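Local atomic coordinates of putative phosphohistidine phosphatase, SixA (Nakamurella multipartita, PDB entry 4HBZ), a protein that probably removes phosphate groups from phosphohistidine in proteins, as a putative SixA-type member of the histidine phosphatase superfamily. Residues G119-P122 with T123-T127. Sequence-based numbering, arbitrary orientation.
Sequences GHAP and TIPAT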
ATOM      1  N   GLY A 119      -2.793   5.333   0.406  1.00 10.06           N
ATOM      2  CA  GLY A 119      -4.192   5.600   0.664  1.00 10.20           C
ATOM      3  C   GLY A 119      -4.538   5.765   2.123  1.00 10.40           C
ATOM      4  O   GLY A 119      -3.746   6.235   2.931  1.00 11.01           O
ATOM      5  N   HIS A 120      -5.778   5.380   2.462  1.00 10.97           N
ATOM      6  CA  HIS A 120      -6.365   5.666   3.752  1.00 10.51           C
ATOM      7  C   HIS A 120      -6.800   4.381   4.465  1.00 10.60           C
ATOM      8  O   HIS A 120      -7.205   3.405   3.803  1.00 11.26           O
ATOM      9  CB  HIS A 120      -7.660   6.507   3.563  1.00 10.60           C
ATOM     10  CG  HIS A 120      -7.457   7.771   2.777  1.00 10.75           C
ATOM     11  ND1 HIS A 120      -7.202   8.972   3.399  1.00 12.19           N
ATOM     12  CD2 HIS A 120      -7.361   8.001   1.440  1.00 12.48           C
ATOM     13  CE1 HIS A 120      -6.990   9.904   2.468  1.00 13.17           C
ATOM     14  NE2 HIS A 120      -7.100   9.344   1.280  1.00 12.59           N
ATOM     15  N   ALA A 121      -6.753   4.372   5.780  1.00 11.22           N
ATOM     16  CA  ALA A 121      -7.447   3.396   6.566  1.00 11.63           C
ATOM     17  C   ALA A 121      -8.925   3.716   6.614  1.00 13.32           C
ATOM     18  O   ALA A 121      -9.281   4.865   6.518  1.00 16.07           O
ATOM     19  CB  ALA A 121      -6.897   3.329   7.953  1.00 12.22           C
ATOM     20  N   PRO A 122      -9.802   2.704   6.766  1.00 13.20           N
ATOM     21  CA  PRO A 122      -9.526   1.302   7.007  1.00 13.60           C
ATOM     22  C   PRO A 122      -9.217   0.508   5.753  1.00 12.47           C
ATOM     23  O   PRO A 122      -8.825  -0.692   5.804  1.00 13.18           O
ATOM     24  CB  PRO A 122     -10.825   0.810   7.646  1.00 14.58           C
ATOM     25  CG  PRO A 122     -11.883   1.720   7.054  1.00 15.69           C
ATOM     26  CD  PRO A 122     -11.218   3.053   6.995  1.00 14.92           C
ATOM     27  N   THR A 123      -9.382   1.099   4.564  1.00 11.37           N
ATOM     28  CA  THR A 123      -9.290   0.300   3.368  1.00 11.45           C
ATOM     29  C   THR A 123      -7.894  -0.291   3.126  1.00 12.04           C
ATOM     30  O   THR A 123      -7.780  -1.416   2.700  1.00 12.48           O
ATOM     31  CB  THR A 123      -9.703   1.151   2.122  1.00 12.34           C
ATOM     32  OG1 THR A 123     -11.102   1.441   2.274  1.00 11.85           O
ATOM     33  CG2 THR A 123      -9.410   0.460   0.780  1.00 13.14           C
ATOM     34  N   ILE A 124      -6.859   0.466   3.424  1.00 11.58           N
ATOM     35  CA  ILE A 124      -5.514  -0.033   3.135  1.00 11.56           C
ATOM     36  C   ILE A 124      -5.212  -1.354   3.883  1.00 11.36           C
ATOM     37  O   ILE A 124      -4.865  -2.377   3.264  1.00 12.21           O
ATOM     38  CB  ILE A 124      -4.464   1.059   3.331  1.00 11.85           C
ATOM     39  CG1 ILE A 124      -4.477   2.090   2.170  1.00 12.55           C
ATOM     40  CG2 ILE A 124      -3.053   0.481   3.511  1.00 11.81           C
ATOM     41  CD1 ILE A 124      -3.949   1.625   0.817  1.00 15.45           C
ATOM     42  N   PRO A 125      -5.355  -1.348   5.207  1.00 11.97           N
ATOM     43  CA  PRO A 125      -5.134  -2.637   5.921  1.00 12.14           C
ATOM     44  C   PRO A 125      -6.140  -3.731   5.552  1.00 11.88           C
ATOM     45  O   PRO A 125      -5.761  -4.899   5.493  1.00 12.38           O
ATOM     46  CB  PRO A 125      -5.179  -2.269   7.383  1.00 13.15           C
ATOM     47  CG  PRO A 125      -5.731  -0.908   7.435  1.00 13.15           C
ATOM     48  CD  PRO A 125      -5.528  -0.230   6.132  1.00 12.20           C
ATOM     49  N   ALA A 126      -7.364  -3.362   5.251  1.00 12.01           N
ATOM     50  CA  ALA A 126      -8.363  -4.354   4.835  1.00 11.82           C
ATOM     51  C   ALA A 126      -7.937  -5.017   3.540  1.00 11.27           C
ATOM     52  O   ALA A 126      -8.214  -6.221   3.329  1.00 11.46           O
ATOM     53  CB  ALA A 126      -9.709  -3.703   4.646  1.00 12.80           C
ATOM     54  N   THR A 127      -7.363  -4.250   2.626  1.00 11.39           N
ATOM     55  CA  THR A 127      -6.894  -4.757   1.376  1.00 11.30           C
ATOM     56  C   THR A 127      -5.784  -5.789   1.590  1.00 11.59           C
ATOM     57  O   THR A 127      -5.779  -6.847   1.003  1.00 11.43           O
ATOM     58  CB  THR A 127      -6.431  -3.625   0.442  1.00 11.69           C
ATOM     59  OG1 THR A 127      -7.522  -2.690   0.185  1.00 11.91           O
ATOM     60  CG2 THR A 127      -5.950  -4.149  -0.856  1.00 12.85           C
TER
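The turn that carries strand 114-119 into helix 123-138 holds the Gly-His pair familiar from histidine phosphatases, where the histidine corresponding to His120 lines the phosphate pocket; here its ring meets that of His27, and its NE2 is hydrogen-bonded to Ser69, consistent with such a site. While the side chain of His120 leaves its backbone pointing away from the helix, its carbonyl O accepts the N-H of Ile124 at 3.0 Å. The peptide before Pro122 is cis, a bend that probably helps the helix to start at Thr123. Pro122 O then takes the N-H of Ala126 at 3.1 Å. Pro125 suits the first turn, where a missing N-H costs no bond within the helix and the ring, closed on N, holds phi near helical values; its CD rests 3.3 Å from Pro122 O and 4.2 Å from the methyl CB of Ala121. Ile124 is buried: CG1 lies anti to the carbonyl carbon (chi1 -75°), which lays it along the backbone of His120, while CD1 extends over Gly119, whose lack of a side chain makes room for that methyl. With only a methyl in place of the Ile124 side chain, as in an alanine, the space over Gly119 would probably be left unfilled and the packing on Leu24 and Phe154 lost. Thr123, whose OG1 is hydrogen-bonded to Gly96 O, ties the helix start to a neighbouring loop. Thr123 O accepts twice from Thr127, one turn on: from N at 2.9 Å and from OG1 at 2.8 Å, the hydroxyl sitting above the carbonyl plane.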